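Local coordinates for malonyl CoA:acyl carrier protein malonyltransferase (Streptomyces coelicolor, PDB 1NM2) that probably transfers the malonyl group from malonyl-CoA to the acyl carrier protein, a step that feeds fatty acid biosynthesis, at residues L3-P8 with F89-V94; V65-L70 with E275-G280; N164-I169 with T283-R288; T228-K233 with D259-T264; T271-V276 with P291-L296. One frame throughout, in Å; residues are numbered along the deposited sequence.

Interaction 1 (L3-P8 with F89-V94); sequences LVLVAP and FTPGAV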
# COMPACT_ATOMS: atom_id res chain seq x y z
N LEU A 3 16.49 -10.25 -0.57
CA LEU A 3 15.07 -10.39 -0.88
C LEU A 3 14.28 -9.29 -0.21
O LEU A 3 14.47 -9.01 0.97
CB LEU A 3 14.53 -11.74 -0.38
CG LEU A 3 13.00 -11.89 -0.42
CD1 LEU A 3 12.54 -12.05 -1.86
CD2 LEU A 3 12.57 -13.09 0.41
N VAL A 4 13.38 -8.66 -0.98
CA VAL A 4 12.55 -7.59 -0.46
C VAL A 4 11.09 -8.03 -0.50
O VAL A 4 10.57 -8.39 -1.56
CB VAL A 4 12.71 -6.30 -1.29
CG1 VAL A 4 11.80 -5.21 -0.75
CG2 VAL A 4 14.16 -5.85 -1.27
N LEU A 5 10.44 -8.01 0.65
CA LEU A 5 9.04 -8.40 0.74
C LEU A 5 8.19 -7.13 0.74
O LEU A 5 8.32 -6.29 1.62
CB LEU A 5 8.82 -9.19 2.04
CG LEU A 5 7.44 -9.79 2.33
CD1 LEU A 5 7.05 -10.75 1.23
CD2 LEU A 5 7.49 -10.52 3.68
N VAL A 6 7.32 -6.99 -0.26
CA VAL A 6 6.47 -5.80 -0.34
C VAL A 6 4.98 -6.12 -0.32
O VAL A 6 4.55 -7.22 -0.70
CB VAL A 6 6.78 -4.96 -1.62
CG1 VAL A 6 8.26 -4.59 -1.66
CG2 VAL A 6 6.37 -5.72 -2.87
N ALA A 7 4.19 -5.16 0.15
CA ALA A 7 2.74 -5.32 0.24
C ALA A 7 2.05 -4.21 -0.56
O ALA A 7 2.46 -3.05 -0.49
CB ALA A 7 2.30 -5.26 1.70
N PRO A 8 0.99 -4.55 -1.32
CA PRO A 8 0.26 -3.58 -2.13
C PRO A 8 -0.68 -2.64 -1.38
O PRO A 8 -0.85 -2.74 -0.16
CB PRO A 8 -0.49 -4.47 -3.12
CG PRO A 8 -0.85 -5.65 -2.26
CD PRO A 8 0.42 -5.90 -1.46
N PHE A 89 11.29 -17.83 7.51
CA PHE A 89 12.29 -17.05 6.79
C PHE A 89 12.23 -15.58 7.17
O PHE A 89 11.22 -15.09 7.67
CB PHE A 89 12.08 -17.20 5.27
CG PHE A 89 11.12 -16.20 4.68
CD1 PHE A 89 11.59 -14.99 4.15
CD2 PHE A 89 9.76 -16.46 4.64
CE1 PHE A 89 10.71 -14.07 3.60
CE2 PHE A 89 8.87 -15.53 4.10
CZ PHE A 89 9.35 -14.34 3.57
N THR A 90 13.33 -14.88 6.94
CA THR A 90 13.43 -13.46 7.25
C THR A 90 13.95 -12.73 6.01
O THR A 90 15.05 -13.00 5.53
CB THR A 90 14.41 -13.22 8.42
OG1 THR A 90 13.92 -13.89 9.59
CG2 THR A 90 14.55 -11.73 8.72
N PRO A 91 13.15 -11.80 5.46
CA PRO A 91 13.58 -11.06 4.27
C PRO A 91 14.67 -10.05 4.58
O PRO A 91 14.89 -9.69 5.74
CB PRO A 91 12.29 -10.39 3.81
CG PRO A 91 11.59 -10.11 5.10
CD PRO A 91 11.79 -11.40 5.87
N GLY A 92 15.36 -9.58 3.54
CA GLY A 92 16.42 -8.60 3.72
C GLY A 92 15.84 -7.23 4.05
O GLY A 92 16.46 -6.44 4.76
N ALA A 93 14.65 -6.95 3.53
CA ALA A 93 13.98 -5.67 3.78
C ALA A 93 12.51 -5.77 3.44
O ALA A 93 12.09 -6.66 2.69
CB ALA A 93 14.64 -4.57 2.97
N VAL A 94 11.71 -4.84 3.97
CA VAL A 94 10.28 -4.82 3.70
C VAL A 94 9.79 -3.42 3.38
O VAL A 94 10.41 -2.43 3.78
CB VAL A 94 9.46 -5.35 4.90
CG1 VAL A 94 9.84 -6.79 5.19
CG2 VAL A 94 9.68 -4.45 6.13
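Two consecutive amides grip the carbonyl oxygen of Leu3. Gly92 N comes to 2.8 Å from Leu3 O in a bent bond, with an angle of 133° at the hydrogen, while Ala93 N approaches Leu3 O less closely, at 3.3 Å. Both donors lie in the carbonyl plane. Helix-like backbone angles at Gly92, where the chain is not yet extended, turn the two successive N-H groups onto one acceptor. Beyond this fork the pairing becomes regular: Leu5 N donates to Ala93 O at 3.0 Å in a straighter bond (160°), and Val94 CA offers its hydrogen to Leu5 O at 3.2 Å. Val4 thus pairs with Ala93 and Leu5 with Val94, both in parallel. This joins the middle strand of the parallel sheet, 3-7, to its neighbour 93-96 in the alpha/beta hydrolase-like core. Strand 93-96 runs on toward a GxSxG sequence whose geometry is consistent with a nucleophile elbow. On the face bearing Leu3, Leu5 and Val94, Leu5 CB meets both Pro91 CB and Val94 CG1, each at 4.1 Å. The Phe89 ring packs against the ends of Leu3 and Leu5. With its CG anti to the backbone N (chi1 169°), Leu3 crosses the Phe89 side chain at about a right angle and sets CD2 3.8 Å from Phe89 CE1, oblique to the ring; Leu5 CD2 stands 4.3 Å from Phe89 CZ. Phe107 of helix 100-107 closes over Leu5 and Val94, whereas Val4, on the other face, packs against Phe265 of helix 258-267.

Interaction 2 (V65-L70 with E275-G280); sequences VAAGIL and EVCPGG
Ala67 and Gly68 on helix 57-75 meet Cys277 in the loop that leaves strand 272-275. The helix packs here against a loop of the alpha/beta hydrolase-like core, just past the carboxyl end of that strand. Small residues permit the close approach. Gly68 and Cys277 have their CA atoms 5.2 Å apart, and a methyl of Val276 fills the approach to the bare glycine, with Val276 CG2 only 3.6 Å from Gly68 CA. That methyl is directed there by a chi1 of -62°, which sets CG2 between the backbone N and the carbonyl carbon. Ala67 CB bears on the carbonyl of Cys277, 3.6 Å from Cys277 O. The same oxygen comes near the amide of Gly68, but the angle is too poor for a hydrogen bond. Cys277, its SG swung opposite the backbone N (chi1 178°), brings the sulfur to 4.3 Å from Ala67 CB. A cis peptide then turns the chain into Pro278, whose CD lies 4.2 Å from Ala67 CB. Phe17 packs on Ala67, Cys277 and Pro278 together, and the amide of Cys277 is bonded to Ser71 OG, one turn further along the helix. This tie supplies the polar link that the two segments do not make directly. Past the proline the loop closes on itself before helix 281-289: Gly280 N, at the N-cap position, donates to Glu275 OE1 at 2.6 Å, striking the carboxylate from above, 59° out of its plane.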
# COMPACT_ATOMS: atom_id res chain seq x y z
N VAL A 65 -4.66 -5.43 4.34
CA VAL A 65 -3.67 -5.74 5.36
C VAL A 65 -3.81 -7.19 5.84
O VAL A 65 -2.81 -7.90 5.99
CB VAL A 65 -3.79 -4.78 6.57
CG1 VAL A 65 -2.80 -5.18 7.66
CG2 VAL A 65 -3.49 -3.33 6.13
N ALA A 66 -5.04 -7.63 6.06
CA ALA A 66 -5.28 -9.00 6.50
C ALA A 66 -4.80 -9.98 5.43
O ALA A 66 -4.26 -11.04 5.75
CB ALA A 66 -6.77 -9.22 6.77
N ALA A 67 -5.02 -9.64 4.17
CA ALA A 67 -4.59 -10.50 3.07
C ALA A 67 -3.07 -10.63 3.04
O ALA A 67 -2.53 -11.72 2.84
CB ALA A 67 -5.09 -9.94 1.73
N GLY A 68 -2.38 -9.50 3.23
CA GLY A 68 -0.93 -9.49 3.22
C GLY A 68 -0.33 -10.26 4.38
O GLY A 68 0.62 -11.04 4.21
N ILE A 69 -0.88 -10.05 5.57
CA ILE A 69 -0.39 -10.76 6.75
C ILE A 69 -0.66 -12.25 6.61
O ILE A 69 0.20 -13.08 6.92
CB ILE A 69 -1.09 -10.26 8.03
CG1 ILE A 69 -0.76 -8.79 8.28
CG2 ILE A 69 -0.65 -11.11 9.22
CD1 ILE A 69 -1.53 -8.16 9.41
N LEU A 70 -1.85 -12.59 6.12
CA LEU A 70 -2.24 -13.98 5.94
C LEU A 70 -1.39 -14.72 4.91
O LEU A 70 -0.93 -15.84 5.17
CB LEU A 70 -3.72 -14.06 5.53
CG LEU A 70 -4.39 -15.44 5.59
CD1 LEU A 70 -4.43 -15.93 7.04
CD2 LEU A 70 -5.80 -15.34 5.03
N GLU A 275 5.82 -9.95 -3.76
CA GLU A 275 4.72 -9.08 -3.36
C GLU A 275 3.62 -9.97 -2.76
O GLU A 275 3.16 -10.91 -3.40
CB GLU A 275 4.19 -8.32 -4.58
CG GLU A 275 2.90 -7.54 -4.35
CD GLU A 275 2.43 -6.83 -5.61
OE1 GLU A 275 2.72 -7.32 -6.73
OE2 GLU A 275 1.75 -5.79 -5.48
N VAL A 276 3.22 -9.69 -1.52
CA VAL A 276 2.19 -10.51 -0.89
C VAL A 276 0.83 -10.32 -1.54
O VAL A 276 0.66 -9.47 -2.41
CB VAL A 276 2.09 -10.21 0.64
CG1 VAL A 276 3.42 -10.55 1.31
CG2 VAL A 276 1.73 -8.74 0.88
N CYS A 277 -0.14 -11.13 -1.12
CA CYS A 277 -1.48 -11.06 -1.67
C CYS A 277 -2.19 -9.77 -1.28
O CYS A 277 -2.12 -9.33 -0.14
CB CYS A 277 -2.30 -12.26 -1.18
SG CYS A 277 -4.01 -12.27 -1.74
N PRO A 278 -2.89 -9.13 -2.24
CA PRO A 278 -3.09 -9.51 -3.64
C PRO A 278 -2.02 -8.86 -4.52
O PRO A 278 -2.05 -7.65 -4.74
CB PRO A 278 -4.49 -9.00 -3.93
CG PRO A 278 -4.51 -7.70 -3.16
CD PRO A 278 -3.83 -8.06 -1.85
N GLY A 279 -1.10 -9.66 -5.03
CA GLY A 279 -0.02 -9.13 -5.84
C GLY A 279 -0.32 -8.84 -7.30
O GLY A 279 -1.40 -9.14 -7.81
N GLY A 280 0.67 -8.24 -7.96
CA GLY A 280 0.52 -7.90 -9.37
C GLY A 280 0.92 -6.47 -9.67
O GLY A 280 1.73 -6.22 -10.57

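Interaction 3 (N164-I169 with T283-R288); sequences NGAGQI and TGLAKR
Leu285 CD2 is the centre of this contact. It lies over the flat face of the Gln168 amide, 3.6 Å from Gln168 OE1 and 3.7 Å from Gln168 NE2, and it also covers the backbone carbonyl of Asn164, at 3.6 Å from Asn164 O. That buried oxygen has no hydrogen-bond partner in the model. The second methyl, Leu285 CD1, rests against Asn164 CB at 4.1 Å. Arg288, one turn beyond Leu285, sets its CB 4.0 Å from Ala166 CB, while the guanidinium end of the arginine leads away. If an alanine replaced Leu285, the amide face of Gln168 and the carbonyl of Asn164 would probably lose their apolar cover and a gap would open between hairpin and helix. Behind these contacts, the type I' turn from Gly165 to Gln168 sets the geometry: Gln168 N returns to Gly165 O at 2.9 Å, and the extended chain of Gln168 carries its amide out to the leucine. Trp258 packs on both Leu285 and Asn164, and Asn164 OD1 is bonded to His97 NE2. The contact thus joins a hairpin of the smaller, mixed-sheet part to helix 281-289 of the hydrolase-like core, an interface that in malonyl-CoA:ACP transacylases borders the active-site cleft; a bound acetate, possibly the one described as mimicking a malonyl group, lies about 5 Å from the side chain of Asn164.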
# COMPACT_ATOMS: atom_id res chain seq x y z
N ASN A 164 5.16 6.79 -8.37
CA ASN A 164 5.40 5.35 -8.34
C ASN A 164 6.55 4.75 -9.12
O ASN A 164 6.71 3.53 -9.12
CB ASN A 164 4.11 4.64 -8.73
CG ASN A 164 2.97 5.00 -7.81
OD1 ASN A 164 3.16 5.19 -6.61
ND2 ASN A 164 1.76 5.09 -8.36
N GLY A 165 7.36 5.58 -9.77
CA GLY A 165 8.48 5.05 -10.53
C GLY A 165 8.07 4.68 -11.94
O GLY A 165 6.88 4.68 -12.27
N ALA A 166 9.06 4.37 -12.78
CA ALA A 166 8.79 4.02 -14.16
C ALA A 166 8.07 5.20 -14.82
O ALA A 166 7.29 5.02 -15.76
CB ALA A 166 7.93 2.77 -14.23
N GLY A 167 8.33 6.39 -14.29
CA GLY A 167 7.72 7.61 -14.82
C GLY A 167 6.26 7.83 -14.48
O GLY A 167 5.66 8.79 -14.97
N GLN A 168 5.69 6.97 -13.65
CA GLN A 168 4.28 7.09 -13.28
C GLN A 168 3.98 8.15 -12.23
O GLN A 168 4.63 8.21 -11.18
CB GLN A 168 3.75 5.73 -12.82
CG GLN A 168 3.42 4.78 -13.97
CD GLN A 168 3.00 3.40 -13.50
OE1 GLN A 168 2.36 3.26 -12.45
NE2 GLN A 168 3.34 2.38 -14.29
N ILE A 169 2.97 8.98 -12.52
CA ILE A 169 2.56 10.07 -11.64
C ILE A 169 1.04 10.10 -11.42
O ILE A 169 0.26 9.96 -12.37
CB ILE A 169 2.94 11.46 -12.23
CG1 ILE A 169 4.45 11.56 -12.46
CG2 ILE A 169 2.45 12.57 -11.32
CD1 ILE A 169 5.27 11.72 -11.20
N THR A 283 4.61 -5.70 -8.46
CA THR A 283 5.46 -6.58 -9.26
C THR A 283 5.58 -6.02 -10.67
O THR A 283 6.66 -6.06 -11.27
CB THR A 283 4.88 -8.01 -9.33
OG1 THR A 283 4.97 -8.63 -8.04
CG2 THR A 283 5.65 -8.85 -10.33
N GLY A 284 4.49 -5.49 -11.20
CA GLY A 284 4.51 -4.91 -12.53
C GLY A 284 5.46 -3.72 -12.57
O GLY A 284 6.20 -3.52 -13.54
N LEU A 285 5.44 -2.91 -11.51
CA LEU A 285 6.31 -1.74 -11.42
C LEU A 285 7.77 -2.17 -11.33
O LEU A 285 8.65 -1.57 -11.96
CB LEU A 285 5.94 -0.90 -10.20
CG LEU A 285 4.72 0.02 -10.32
CD1 LEU A 285 4.34 0.58 -8.96
CD2 LEU A 285 5.05 1.15 -11.28
N ALA A 286 8.03 -3.21 -10.55
CA ALA A 286 9.38 -3.71 -10.38
C ALA A 286 9.97 -4.20 -11.70
O ALA A 286 11.15 -3.96 -11.98
CB ALA A 286 9.40 -4.83 -9.35
N LYS A 287 9.16 -4.88 -12.50
CA LYS A 287 9.63 -5.40 -13.78
C LYS A 287 10.07 -4.27 -14.71
O LYS A 287 10.87 -4.48 -15.63
CB LYS A 287 8.53 -6.22 -14.46
CG LYS A 287 8.21 -7.52 -13.74
CD LYS A 287 7.06 -8.26 -14.40
CE LYS A 287 6.64 -9.47 -13.58
NZ LYS A 287 5.45 -10.15 -14.16
N ARG A 288 9.56 -3.08 -14.47
CA ARG A 288 9.91 -1.92 -15.29
C ARG A 288 11.09 -1.14 -14.73
O ARG A 288 12.05 -0.86 -15.44
CB ARG A 288 8.71 -0.99 -15.43
CG ARG A 288 7.59 -1.56 -16.29
CD ARG A 288 6.52 -0.52 -16.55
NE ARG A 288 5.66 -0.92 -17.66
CZ ARG A 288 6.10 -1.13 -18.90
NH1 ARG A 288 7.39 -0.98 -19.18
NH2 ARG A 288 5.25 -1.49 -19.86

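Interaction 4 (T228-K233 with D259-T264); sequences TYVSNK and DLCMET
Val230 and Thr264 reach toward each other tip to tip, with Val230 CG2 3.9 Å from Thr264 CG2. The conformations of both residues arrange this meeting. In Val230, chi1 of -178° sets CG1 anti to the backbone N and CG2 anti to the carbonyl carbon: CG2 meets the threonine methyl most closely, while CG1 lies mainly on Cys261, 3.9 Å from Cys261 SG. Thr264, with chi1 -73°, has its methyl anti to the backbone N and facing the valine, and its OG1 on a separate branch bonded to Gly235 O. A single residue therefore serves an apolar and a polar partner at once. Cys261 holds SG anti to its carbonyl carbon, which brings the sulfur up to the chain that follows Val230. There it lies 3.4 Å from Ser231 O and receives a weak hydrogen bond from Asn232 ND2 at 3.6 Å. The Asn232 CB leaves the backbone heading away from the helix, yet chi1 of -79° folds the amide back until its nitrogen meets the sulfur. Ser231 points the other way; its OG accepts from Lys233 N at 3.3 Å, an ST turn that bends the chain as it departs. The stronger bonds of the Asn232 amide lie outside the pair: ND2 also donates to Gly96 O, and OD1 accepts from Ser98 N. The asparagine thus ties Gly96 O and Ser98 N, at the start of the Gly96-Ser98-Gly100 sequence, whose geometry is consistent with the nucleophile elbow of an alpha/beta hydrolase-like core.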
# COMPACT_ATOMS: atom_id res chain seq x y z
N THR A 228 15.06 -4.47 7.93
CA THR A 228 15.14 -3.15 7.31
C THR A 228 13.76 -2.72 6.80
O THR A 228 13.14 -3.42 6.00
CB THR A 228 16.14 -3.15 6.14
OG1 THR A 228 17.43 -3.57 6.62
CG2 THR A 228 16.26 -1.75 5.55
N TYR A 229 13.30 -1.56 7.26
CA TYR A 229 12.00 -1.03 6.87
C TYR A 229 12.16 0.22 6.00
O TYR A 229 12.68 1.24 6.46
CB TYR A 229 11.20 -0.69 8.13
CG TYR A 229 9.80 -0.18 7.86
CD1 TYR A 229 8.71 -1.05 7.82
CD2 TYR A 229 9.57 1.18 7.61
CE1 TYR A 229 7.43 -0.58 7.53
CE2 TYR A 229 8.30 1.65 7.33
CZ TYR A 229 7.23 0.77 7.29
OH TYR A 229 5.98 1.24 6.98
N VAL A 230 11.72 0.14 4.75
CA VAL A 230 11.83 1.26 3.81
C VAL A 230 10.53 2.05 3.78
O VAL A 230 9.46 1.48 3.52
CB VAL A 230 12.16 0.75 2.38
CG1 VAL A 230 12.31 1.92 1.42
CG2 VAL A 230 13.45 -0.07 2.41
N SER A 231 10.63 3.36 4.01
CA SER A 231 9.46 4.24 4.07
C SER A 231 9.05 5.03 2.81
O SER A 231 9.90 5.56 2.09
CB SER A 231 9.65 5.22 5.24
OG SER A 231 8.71 6.28 5.22
N ASN A 232 7.74 5.11 2.60
CA ASN A 232 7.12 5.82 1.47
C ASN A 232 7.42 7.32 1.42
O ASN A 232 7.42 7.92 0.36
CB ASN A 232 5.60 5.69 1.52
CG ASN A 232 5.10 4.36 1.01
OD1 ASN A 232 3.90 4.14 0.95
ND2 ASN A 232 6.02 3.48 0.64
N LYS A 233 7.62 7.92 2.59
CA LYS A 233 7.88 9.35 2.68
C LYS A 233 9.04 9.84 1.82
O LYS A 233 8.92 10.79 1.06
CB LYS A 233 8.13 9.75 4.14
CG LYS A 233 8.74 11.13 4.34
CD LYS A 233 7.72 12.11 4.89
CE LYS A 233 8.40 13.36 5.46
NZ LYS A 233 9.22 14.08 4.46
N ASP A 259 8.86 5.58 -5.91
CA ASP A 259 10.02 5.65 -6.79
C ASP A 259 11.30 5.57 -5.96
O ASP A 259 12.23 4.83 -6.29
CB ASP A 259 10.00 6.97 -7.59
CG ASP A 259 10.07 8.20 -6.71
OD1 ASP A 259 10.82 9.14 -7.06
OD2 ASP A 259 9.37 8.25 -5.66
N LEU A 260 11.34 6.34 -4.88
CA LEU A 260 12.51 6.36 -4.00
C LEU A 260 12.67 5.06 -3.24
O LEU A 260 13.79 4.67 -2.89
CB LEU A 260 12.41 7.54 -3.02
CG LEU A 260 12.43 8.90 -3.72
CD1 LEU A 260 12.31 10.02 -2.70
CD2 LEU A 260 13.73 9.03 -4.51
N CYS A 261 11.57 4.38 -2.96
CA CYS A 261 11.64 3.12 -2.25
C CYS A 261 12.38 2.11 -3.15
O CYS A 261 13.23 1.36 -2.67
CB CYS A 261 10.24 2.62 -1.91
SG CYS A 261 9.42 3.58 -0.61
N MET A 262 12.05 2.11 -4.44
CA MET A 262 12.71 1.19 -5.37
C MET A 262 14.18 1.56 -5.55
O MET A 262 15.02 0.67 -5.73
CB MET A 262 11.99 1.16 -6.73
CG MET A 262 10.61 0.45 -6.69
SD MET A 262 9.89 0.04 -8.30
CE MET A 262 9.42 1.68 -8.89
N GLU A 263 14.49 2.85 -5.51
CA GLU A 263 15.88 3.30 -5.63
C GLU A 263 16.66 2.74 -4.44
O GLU A 263 17.81 2.33 -4.58
CB GLU A 263 15.96 4.84 -5.60
CG GLU A 263 15.45 5.52 -6.86
CD GLU A 263 16.26 5.14 -8.09
OE1 GLU A 263 17.50 5.15 -8.01
OE2 GLU A 263 15.64 4.82 -9.13
N THR A 264 16.03 2.74 -3.27
CA THR A 264 16.66 2.22 -2.07
C THR A 264 16.86 0.70 -2.17
O THR A 264 17.88 0.17 -1.72
CB THR A 264 15.82 2.58 -0.83
OG1 THR A 264 15.97 3.98 -0.57
CG2 THR A 264 16.27 1.79 0.40

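Interaction 5 (T271-V276 with P291-L296); sequences TAIIEV and PGVKTL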
# COMPACT_ATOMS: atom_id res chain seq x y z
N THR A 271 17.91 -8.57 -5.07
CA THR A 271 18.04 -9.57 -6.14
C THR A 271 16.70 -10.25 -6.43
O THR A 271 16.53 -10.89 -7.47
CB THR A 271 19.09 -10.65 -5.79
OG1 THR A 271 18.76 -11.25 -4.53
CG2 THR A 271 20.49 -10.04 -5.72
N ALA A 272 15.75 -10.11 -5.51
CA ALA A 272 14.43 -10.70 -5.67
C ALA A 272 13.39 -9.95 -4.85
O ALA A 272 13.67 -9.47 -3.76
CB ALA A 272 14.46 -12.17 -5.26
N ILE A 273 12.18 -9.85 -5.41
CA ILE A 273 11.07 -9.18 -4.74
C ILE A 273 9.82 -10.04 -4.81
O ILE A 273 9.43 -10.52 -5.88
CB ILE A 273 10.72 -7.82 -5.39
CG1 ILE A 273 11.85 -6.81 -5.16
CG2 ILE A 273 9.41 -7.28 -4.81
CD1 ILE A 273 11.60 -5.46 -5.82
N ILE A 274 9.21 -10.25 -3.65
CA ILE A 274 7.98 -11.02 -3.56
C ILE A 274 6.92 -10.06 -3.03
O ILE A 274 7.12 -9.41 -2.01
CB ILE A 274 8.12 -12.21 -2.57
CG1 ILE A 274 9.08 -13.25 -3.16
CG2 ILE A 274 6.76 -12.83 -2.31
CD1 ILE A 274 9.34 -14.43 -2.24
N GLU A 275 5.82 -9.95 -3.76
CA GLU A 275 4.72 -9.08 -3.36
C GLU A 275 3.62 -9.97 -2.76
O GLU A 275 3.16 -10.91 -3.40
CB GLU A 275 4.19 -8.32 -4.58
CG GLU A 275 2.90 -7.54 -4.35
CD GLU A 275 2.43 -6.83 -5.61
OE1 GLU A 275 2.72 -7.32 -6.73
OE2 GLU A 275 1.75 -5.79 -5.48
N VAL A 276 3.22 -9.69 -1.52
CA VAL A 276 2.19 -10.51 -0.89
C VAL A 276 0.83 -10.32 -1.54
O VAL A 276 0.66 -9.47 -2.41
CB VAL A 276 2.09 -10.21 0.64
CG1 VAL A 276 3.42 -10.55 1.31
CG2 VAL A 276 1.73 -8.74 0.88
N PRO A 291 15.14 -3.79 -13.56
CA PRO A 291 15.56 -4.84 -14.48
C PRO A 291 16.63 -5.74 -13.86
O PRO A 291 17.53 -5.25 -13.17
CB PRO A 291 16.06 -4.06 -15.69
CG PRO A 291 16.60 -2.81 -15.07
CD PRO A 291 15.53 -2.46 -14.06
N GLY A 292 16.54 -7.04 -14.11
CA GLY A 292 17.51 -7.96 -13.56
C GLY A 292 17.12 -8.52 -12.21
O GLY A 292 17.80 -9.39 -11.66
N VAL A 293 16.01 -8.02 -11.65
CA VAL A 293 15.53 -8.48 -10.36
C VAL A 293 14.39 -9.49 -10.53
O VAL A 293 13.44 -9.23 -11.27
CB VAL A 293 15.02 -7.30 -9.51
CG1 VAL A 293 14.48 -7.80 -8.18
CG2 VAL A 293 16.15 -6.30 -9.29
N LYS A 294 14.49 -10.63 -9.86
CA LYS A 294 13.43 -11.64 -9.96
C LYS A 294 12.24 -11.15 -9.17
O LYS A 294 12.39 -10.62 -8.06
CB LYS A 294 13.89 -12.99 -9.41
CG LYS A 294 14.97 -13.68 -10.23
CD LYS A 294 15.04 -15.18 -9.93
CE LYS A 294 13.82 -15.93 -10.47
NZ LYS A 294 13.91 -17.41 -10.30
N THR A 295 11.04 -11.29 -9.73
CA THR A 295 9.84 -10.85 -9.05
C THR A 295 8.79 -11.95 -9.05
O THR A 295 8.70 -12.75 -9.99
CB THR A 295 9.22 -9.61 -9.74
OG1 THR A 295 8.87 -9.94 -11.09
CG2 THR A 295 10.19 -8.45 -9.74
N LEU A 296 8.00 -12.00 -7.98
CA LEU A 296 6.93 -12.98 -7.87
C LEU A 296 5.79 -12.38 -7.07
O LEU A 296 6.00 -11.80 -6.00
CB LEU A 296 7.44 -14.25 -7.17
CG LEU A 296 6.47 -15.45 -7.13
CD1 LEU A 296 7.25 -16.73 -6.87
CD2 LEU A 296 5.42 -15.24 -6.05
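The peptide plane joining Thr271 to Ala272 has a methyl on one face: Val293 CG1 sits over it, 3.7 Å from Thr271 C. On that same side Lys294 N donates to Thr271 O at 3.2 Å, from 39° above the carbonyl plane. The bonds that follow are regular for parallel strands. Ile273 N donates to Lys294 O at 2.8 Å, Leu296 N to Ile273 O at 2.9 Å and Glu275 N to Leu296 O at 2.9 Å, each donor nearly along the C=O axis. The strand segments are parallel to within 10°. Chi1 of 178° holds Val293 CG1 anti to its backbone N, where it also touches Ile273 CG1 at 4.1 Å as the two side chains cross obliquely. On the face bearing Ala272, Ile274 and Leu296, Ile274 CG1 stands 4.4 Å from Leu296 CB. Together these strands and helix 281-289 form a beta-alpha-beta unit. Thr295 packs against that connecting helix, helix 304-314 covers Ile274 and Leu296 on the opposite face, and strand 3-7 flanks strand 272-275, leaving 294-297 as the outermost strand.

Three contacts, interactions 1, 4 and 5, reach one parallel sheet, in the order 228-229, 93-96, 3-7, 272-275, 294-297. Interactions 1 and 5, centres 10 Å apart, are neighbouring strand pairs within it; interaction 4 starts from the strand beyond 93-96, and interaction 2 lies in the loop continuing from strand 272-275, sharing Glu275 and Val276 with interaction 5. Interaction 3, about 19 Å from interaction 2 between centres, ties the mixed sheet to this core and touches interaction 4 through Met262. Along the chain, interaction 4 is nested within interactions 2 and 3, while 1 crosses 2. Interactions 1, 2 and 4 thus bring distant sequence near the probable nucleophile elbow; interaction 5 completes the sheet's edge.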